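Long-range contacts in ecto-NAD+ glycohydrolase (CD38 molecule) (Bos taurus, PDB 3GC6), which belongs to the ADP-ribosyl cyclase (CD38) family of disulfide-rich glycoproteins and has a parallel beta sheet flanked by helices: residues Val79-Gln84 with Ala161-Arg166; Pro193-Glu198 with Arg228-Arg233. The protein carries 1 engineered substitution. All blocks are in the same frame, centred on the assembly; numbering follows the deposited sequence. Where two conformers were deposited one is given.

Interaction 1 of 2, residues Val79-Gln84 with Ala161-Arg166; sequences VPCGQQ and ACNTVR
Gln84 O takes the backbone N-H of Arg166 at 3.2 Å. This bond lies where strands 85-88 and 164-170 of the parallel sheet come together; beside it, water 3 lies 2.8 Å from Gln84 O and accepts from Arg166 NH1 at 2.6 Å in the guanidinium plane. One face of that guanidinium carries Thr164 CG2. The loop ahead of strand 85-88 makes a type II turn from Pro80 to Gln83, closed by Gln83 N to Pro80 O. Gly82, with phi 84°, fills the turn position that favours positive phi; its N-H reaches Cys162 O at 3.2 Å, while its CA approaches Thr164 O at 3.4 Å in a CA-H...O contact. Gln84 extends from a CG anti to the backbone N (chi1 -167°), bringing OE1 over Ala161 and within 2.7 Å of water 1, which in turn accepts from Cys162 N. Gln84 NE2 is hydrogen-bonded to Phe157 O. Water 2 joins Gln84 N to Thr164 O. The covalent tie is the disulfide between Cys81 SG and Cys162 SG, with chi3 101° and Asn163 ND2 lying 3.4 Å from Cys81 CB.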
loop_
_atom_site.group_PDB
_atom_site.type_symbol
_atom_site.label_atom_id
_atom_site.label_comp_id
_atom_site.label_asym_id
_atom_site.label_seq_id
_atom_site.Cartn_x
_atom_site.Cartn_y
_atom_site.Cartn_z
ATOM N N VAL A 79 -6.605 16.117 1.810
ATOM C CA VAL A 79 -6.096 16.299 0.454
ATOM C C VAL A 79 -4.995 17.362 0.539
ATOM O O VAL A 79 -5.130 18.342 1.297
ATOM C CB VAL A 79 -7.266 16.791 -0.446
ATOM C CG1 VAL A 79 -6.781 17.268 -1.808
ATOM C CG2 VAL A 79 -8.318 15.674 -0.576
ATOM N N PRO A 80 -3.909 17.193 -0.246
ATOM C CA PRO A 80 -2.853 18.208 -0.224
ATOM C C PRO A 80 -3.355 19.614 -0.520
ATOM O O PRO A 80 -4.311 19.808 -1.284
ATOM C CB PRO A 80 -1.892 17.758 -1.334
ATOM C CG PRO A 80 -2.083 16.275 -1.403
ATOM C CD PRO A 80 -3.557 16.038 -1.090
ATOM N N CYS A 81 -2.690 20.603 0.067
ATOM C CA CYS A 81 -3.059 21.990 -0.150
ATOM C C CYS A 81 -3.165 22.324 -1.618
ATOM O O CYS A 81 -2.283 21.990 -2.399
ATOM C CB CYS A 81 -2.010 22.886 0.500
ATOM S SG CYS A 81 -1.941 22.663 2.281
ATOM N N GLY A 82 -4.254 22.991 -1.989
ATOM C CA GLY A 82 -4.414 23.459 -3.355
ATOM C C GLY A 82 -4.974 22.425 -4.324
ATOM O O GLY A 82 -5.217 22.737 -5.498
ATOM N N GLN A 83 -5.190 21.199 -3.859
ATOM C CA GLN A 83 -5.641 20.133 -4.778
ATOM C C GLN A 83 -7.102 19.697 -4.547
ATOM O O GLN A 83 -7.569 18.742 -5.186
ATOM C CB GLN A 83 -4.725 18.901 -4.656
ATOM C CG GLN A 83 -3.309 19.227 -5.137
ATOM C CD GLN A 83 -2.330 18.078 -4.874
ATOM O OE1 GLN A 83 -2.725 16.918 -4.825
ATOM N NE2 GLN A 83 -1.061 18.416 -4.643
ATOM N N GLN A 84 -7.818 20.382 -3.648
ATOM C CA GLN A 84 -9.115 19.876 -3.226
ATOM C C GLN A 84 -10.270 20.466 -4.035
ATOM O O GLN A 84 -10.313 21.698 -4.270
ATOM C CB GLN A 84 -9.327 20.215 -1.742
ATOM C CG GLN A 84 -10.483 19.499 -1.067
ATOM C CD GLN A 84 -10.301 19.475 0.446
ATOM O OE1 GLN A 84 -9.187 19.642 0.958
ATOM N NE2 GLN A 84 -11.392 19.269 1.160
ATOM N N ALA A 161 -9.240 21.261 4.699
ATOM C CA ALA A 161 -8.884 21.967 3.455
ATOM C C ALA A 161 -7.827 23.030 3.693
ATOM O O ALA A 161 -7.796 23.672 4.760
ATOM C CB ALA A 161 -10.108 22.640 2.855
ATOM N N CYS A 162 -6.965 23.223 2.696
ATOM C CA CYS A 162 -5.879 24.172 2.861
ATOM C C CYS A 162 -5.636 24.949 1.583
ATOM O O CYS A 162 -5.770 24.399 0.467
ATOM C CB CYS A 162 -4.618 23.421 3.270
ATOM S SG CYS A 162 -3.034 24.220 2.908
ATOM N N ASN A 163 -5.281 26.221 1.748
ATOM C CA ASN A 163 -5.019 27.126 0.632
ATOM C C ASN A 163 -6.194 27.251 -0.341
ATOM O O ASN A 163 -7.321 27.486 0.115
ATOM C CB ASN A 163 -3.699 26.756 -0.045
ATOM C CG ASN A 163 -2.513 26.922 0.912
ATOM O OD1 ASN A 163 -2.600 27.678 1.863
ATOM N ND2 ASN A 163 -1.423 26.231 0.649
ATOM N N THR A 164 -5.975 27.132 -1.646
ATOM C CA THR A 164 -7.093 27.369 -2.567
ATOM C C THR A 164 -7.918 26.108 -2.773
ATOM O O THR A 164 -7.354 25.058 -3.094
ATOM C CB THR A 164 -6.614 27.903 -3.933
ATOM O OG1 THR A 164 -6.064 29.207 -3.728
ATOM C CG2 THR A 164 -7.782 28.000 -4.922
ATOM N N VAL A 165 -9.235 26.214 -2.579
ATOM C CA VAL A 165 -10.154 25.100 -2.898
ATOM C C VAL A 165 -11.077 25.525 -4.046
ATOM O O VAL A 165 -11.333 26.719 -4.226
ATOM C CB VAL A 165 -11.002 24.601 -1.700
ATOM C CG1 VAL A 165 -10.074 24.202 -0.535
ATOM C CG2 VAL A 165 -11.986 25.654 -1.253
ATOM N N ARG A 166 -11.579 24.542 -4.797
ATOM C CA ARG A 166 -12.429 24.827 -5.953
ATOM C C ARG A 166 -13.739 24.095 -5.769
ATOM O O ARG A 166 -13.774 22.991 -5.227
ATOM C CB ARG A 166 -11.714 24.393 -7.250
ATOM C CG ARG A 166 -10.426 25.206 -7.481
ATOM C CD ARG A 166 -9.363 24.517 -8.319
ATOM N NE ARG A 166 -8.313 25.501 -8.618
ATOM C CZ ARG A 166 -7.183 25.602 -7.926
ATOM N NH1 ARG A 166 -6.945 24.745 -6.936
ATOM N NH2 ARG A 166 -6.279 26.538 -8.243
HETATM O O HOH W 1 -6.818 20.993 0.654
HETATM O O HOH W 2 -7.128 22.546 -1.845
HETATM O O HOH W 3 -8.215 23.192 -5.333
#

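Interaction 2 of 2, residues Pro193-Glu198 with Arg228-Arg233; sequences PQVELE and RNVKFR
Leu197 N donates to Lys231 O at 2.8 Å, and Leu197 O receives Arg233 N at 2.9 Å. They set the parallel register that pairs Glu196 with Lys231, Leu197 with Phe232 and Glu198 with Arg233. Toward the strand N-termini the bonding weakens: Lys231 N reaches Val195 O weakly, with water 5 bridging the two, and Gln194 N makes weak bonds to the carbonyls of Arg228 and Asn229. Asn229, the first residue after helix 216-227 to leave helical phi/psi, has positive phi in a Schellman motif. Charged contacts occupy the face bearing Glu196, Glu198 and Arg233. In the conformer described, one of two modelled, Arg233 bends at chi3 (-72°) and turns its guanidinium end-on to Glu196 OE1, which accepts from NH1 at 3.0 Å and NH2 at 3.2 Å; the carboxylate plane stands 66° from the guanidinium. Arg233 NH2 also makes a weaker salt bridge to Glu198 OE2 at 3.4 Å; this network may be only partly occupied. Apolar contacts take the other face, where Leu197 CD2 meets the edge of the Phe232 ring at CE1 (3.5 Å), and Val230 CG1 packs on Leu197 CB. Phe232 and Val230 also touch Leu225 of helix 216-227, the connecting helix of a beta-alpha-beta crossover.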
loop_
_atom_site.group_PDB
_atom_site.type_symbol
_atom_site.label_atom_id
_atom_site.label_comp_id
_atom_site.label_asym_id
_atom_site.label_seq_id
_atom_site.Cartn_x
_atom_site.Cartn_y
_atom_site.Cartn_z
ATOM N N PRO A 193 -11.299 27.968 8.336
ATOM C CA PRO A 193 -11.271 29.414 8.072
ATOM C C PRO A 193 -10.033 29.844 7.279
ATOM O O PRO A 193 -8.958 29.242 7.399
ATOM C CB PRO A 193 -11.285 30.033 9.471
ATOM C CG PRO A 193 -11.989 29.000 10.292
ATOM C CD PRO A 193 -11.463 27.663 9.761
ATOM N N GLN A 194 -10.199 30.918 6.503
ATOM C CA GLN A 194 -9.094 31.570 5.775
ATOM C C GLN A 194 -8.511 30.799 4.590
ATOM O O GLN A 194 -7.522 31.237 3.996
ATOM C CB GLN A 194 -7.978 32.000 6.732
ATOM C CG GLN A 194 -8.477 33.041 7.707
ATOM C CD GLN A 194 -7.405 33.554 8.659
ATOM O OE1 GLN A 194 -6.288 33.831 8.240
ATOM N NE2 GLN A 194 -7.744 33.686 9.922
ATOM N N VAL A 195 -9.117 29.669 4.229
ATOM C CA VAL A 195 -8.840 29.147 2.880
ATOM C C VAL A 195 -9.425 30.131 1.841
ATOM O O VAL A 195 -10.105 31.095 2.206
ATOM C CB VAL A 195 -9.362 27.700 2.665
ATOM C CG1 VAL A 195 -8.844 26.791 3.764
ATOM C CG2 VAL A 195 -10.873 27.663 2.625
ATOM N N GLU A 196 -9.125 29.901 0.561
ATOM C CA GLU A 196 -9.725 30.692 -0.500
ATOM C C GLU A 196 -10.541 29.744 -1.341
ATOM O O GLU A 196 -10.116 28.597 -1.610
ATOM C CB GLU A 196 -8.680 31.402 -1.370
ATOM C CG GLU A 196 -7.721 32.242 -0.522
ATOM C CD GLU A 196 -6.909 33.225 -1.326
ATOM O OE1 GLU A 196 -7.083 33.272 -2.563
ATOM O OE2 GLU A 196 -6.105 33.955 -0.693
ATOM N N LEU A 197 -11.723 30.180 -1.736
ATOM C CA LEU A 197 -12.588 29.287 -2.493
ATOM C C LEU A 197 -12.946 29.900 -3.829
ATOM O O LEU A 197 -13.380 31.074 -3.899
ATOM C CB LEU A 197 -13.860 28.978 -1.680
ATOM C CG LEU A 197 -14.857 27.984 -2.291
ATOM C CD1 LEU A 197 -15.605 27.225 -1.164
ATOM C CD2 LEU A 197 -15.831 28.683 -3.226
ATOM N N GLU A 198 -12.765 29.110 -4.883
ATOM C CA GLU A 198 -13.220 29.495 -6.203
ATOM C C GLU A 198 -14.396 28.623 -6.589
ATOM O O GLU A 198 -14.323 27.375 -6.516
ATOM C CB GLU A 198 -12.140 29.267 -7.256
ATOM C CG GLU A 198 -10.897 29.998 -7.030
ATOM C CD GLU A 198 -9.851 29.595 -8.053
ATOM O OE1 GLU A 198 -10.166 28.795 -8.977
ATOM O OE2 GLU A 198 -8.727 30.086 -7.917
ATOM N N ARG A 228 -16.922 32.362 7.568
ATOM C CA ARG A 228 -15.729 31.523 7.779
ATOM C C ARG A 228 -14.446 32.301 7.479
ATOM O O ARG A 228 -13.358 31.718 7.503
ATOM C CB ARG A 228 -15.734 30.285 6.857
ATOM C CG ARG A 228 -16.998 29.401 6.852
ATOM C CD ARG A 228 -17.274 28.750 8.184
ATOM N NE ARG A 228 -16.213 27.831 8.599
ATOM C CZ ARG A 228 -16.018 27.431 9.848
ATOM N NH1 ARG A 228 -16.819 27.868 10.825
ATOM N NH2 ARG A 228 -15.028 26.587 10.129
ATOM N N ASN A 229 -14.549 33.599 7.181
ATOM C CA ASN A 229 -13.396 34.371 6.722
ATOM C C ASN A 229 -12.679 33.705 5.551
ATOM O O ASN A 229 -11.460 33.634 5.512
ATOM C CB ASN A 229 -12.406 34.595 7.883
ATOM C CG ASN A 229 -11.461 35.750 7.642
ATOM O OD1 ASN A 229 -11.604 36.511 6.675
ATOM N ND2 ASN A 229 -10.474 35.901 8.539
ATOM N N VAL A 230 -13.469 33.234 4.588
ATOM C CA VAL A 230 -12.945 32.580 3.396
ATOM C C VAL A 230 -13.153 33.495 2.189
ATOM O O VAL A 230 -14.285 33.857 1.870
ATOM C CB VAL A 230 -13.669 31.232 3.210
ATOM C CG1 VAL A 230 -13.487 30.692 1.797
ATOM C CG2 VAL A 230 -13.187 30.222 4.236
ATOM N N LYS A 231 -12.062 33.872 1.520
ATOM C CA LYS A 231 -12.127 34.704 0.316
ATOM C C LYS A 231 -12.866 33.912 -0.758
ATOM O O LYS A 231 -12.654 32.715 -0.892
ATOM C CB LYS A 231 -10.723 35.030 -0.188
ATOM C CG LYS A 231 -10.686 35.758 -1.527
ATOM C CD LYS A 231 -9.454 36.688 -1.647
ATOM C CE LYS A 231 -9.154 37.065 -3.120
ATOM N NZ LYS A 231 -10.369 37.158 -3.989
ATOM N N PHE A 232 -13.711 34.588 -1.525
ATOM C CA PHE A 232 -14.562 33.912 -2.503
ATOM C C PHE A 232 -14.410 34.553 -3.866
ATOM O O PHE A 232 -14.543 35.783 -3.999
ATOM C CB PHE A 232 -16.021 34.007 -2.024
ATOM C CG PHE A 232 -17.021 33.346 -2.918
ATOM C CD1 PHE A 232 -16.798 32.074 -3.418
ATOM C CD2 PHE A 232 -18.213 33.978 -3.223
ATOM C CE1 PHE A 232 -17.763 31.440 -4.224
ATOM C CE2 PHE A 232 -19.170 33.368 -4.049
ATOM C CZ PHE A 232 -18.958 32.107 -4.534
ATOM N N ARG A 233 -14.145 33.736 -4.881
ATOM C CA ARG A 233 -14.129 34.200 -6.262
ATOM C C ARG A 233 -15.081 33.303 -7.025
ATOM O O ARG A 233 -14.966 32.076 -6.939
ATOM C CB ARG A 233 -12.724 34.084 -6.859
ATOM C CG ARG A 233 -11.697 35.028 -6.248
ATOM C CD ARG A 233 -10.347 34.897 -6.950
ATOM N NE ARG A 233 -9.668 33.642 -6.625
ATOM C CZ ARG A 233 -9.046 33.420 -5.474
ATOM N NH1 ARG A 233 -9.023 34.366 -4.545
ATOM N NH2 ARG A 233 -8.460 32.251 -5.247
HETATM O O HOH W 4 -10.273 33.520 10.895
HETATM O O HOH W 5 -9.330 33.748 2.626
#

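In the fold
Both contacts serve one parallel sheet, interaction 1 at the 85-88 side and interaction 2 at the 231-239 side, their centres about 11 Å apart. The two middle strands join them through probable hydrogen bonds from Val165 N to Glu196 O (2.7 Å) and from Glu198 N to Val165 O (2.9 Å). Both are partly buried, but interaction 2 is more peripheral: its centre lies about 20 Å from the chain's, against about 15 Å, with four exposed residues to two. Their chemistry differs: interaction 1 ties a loop to a strand start with a disulfide and waters, whereas interaction 2 pairs two strands, with an ion network on one face and apolar packing toward a helix on the other.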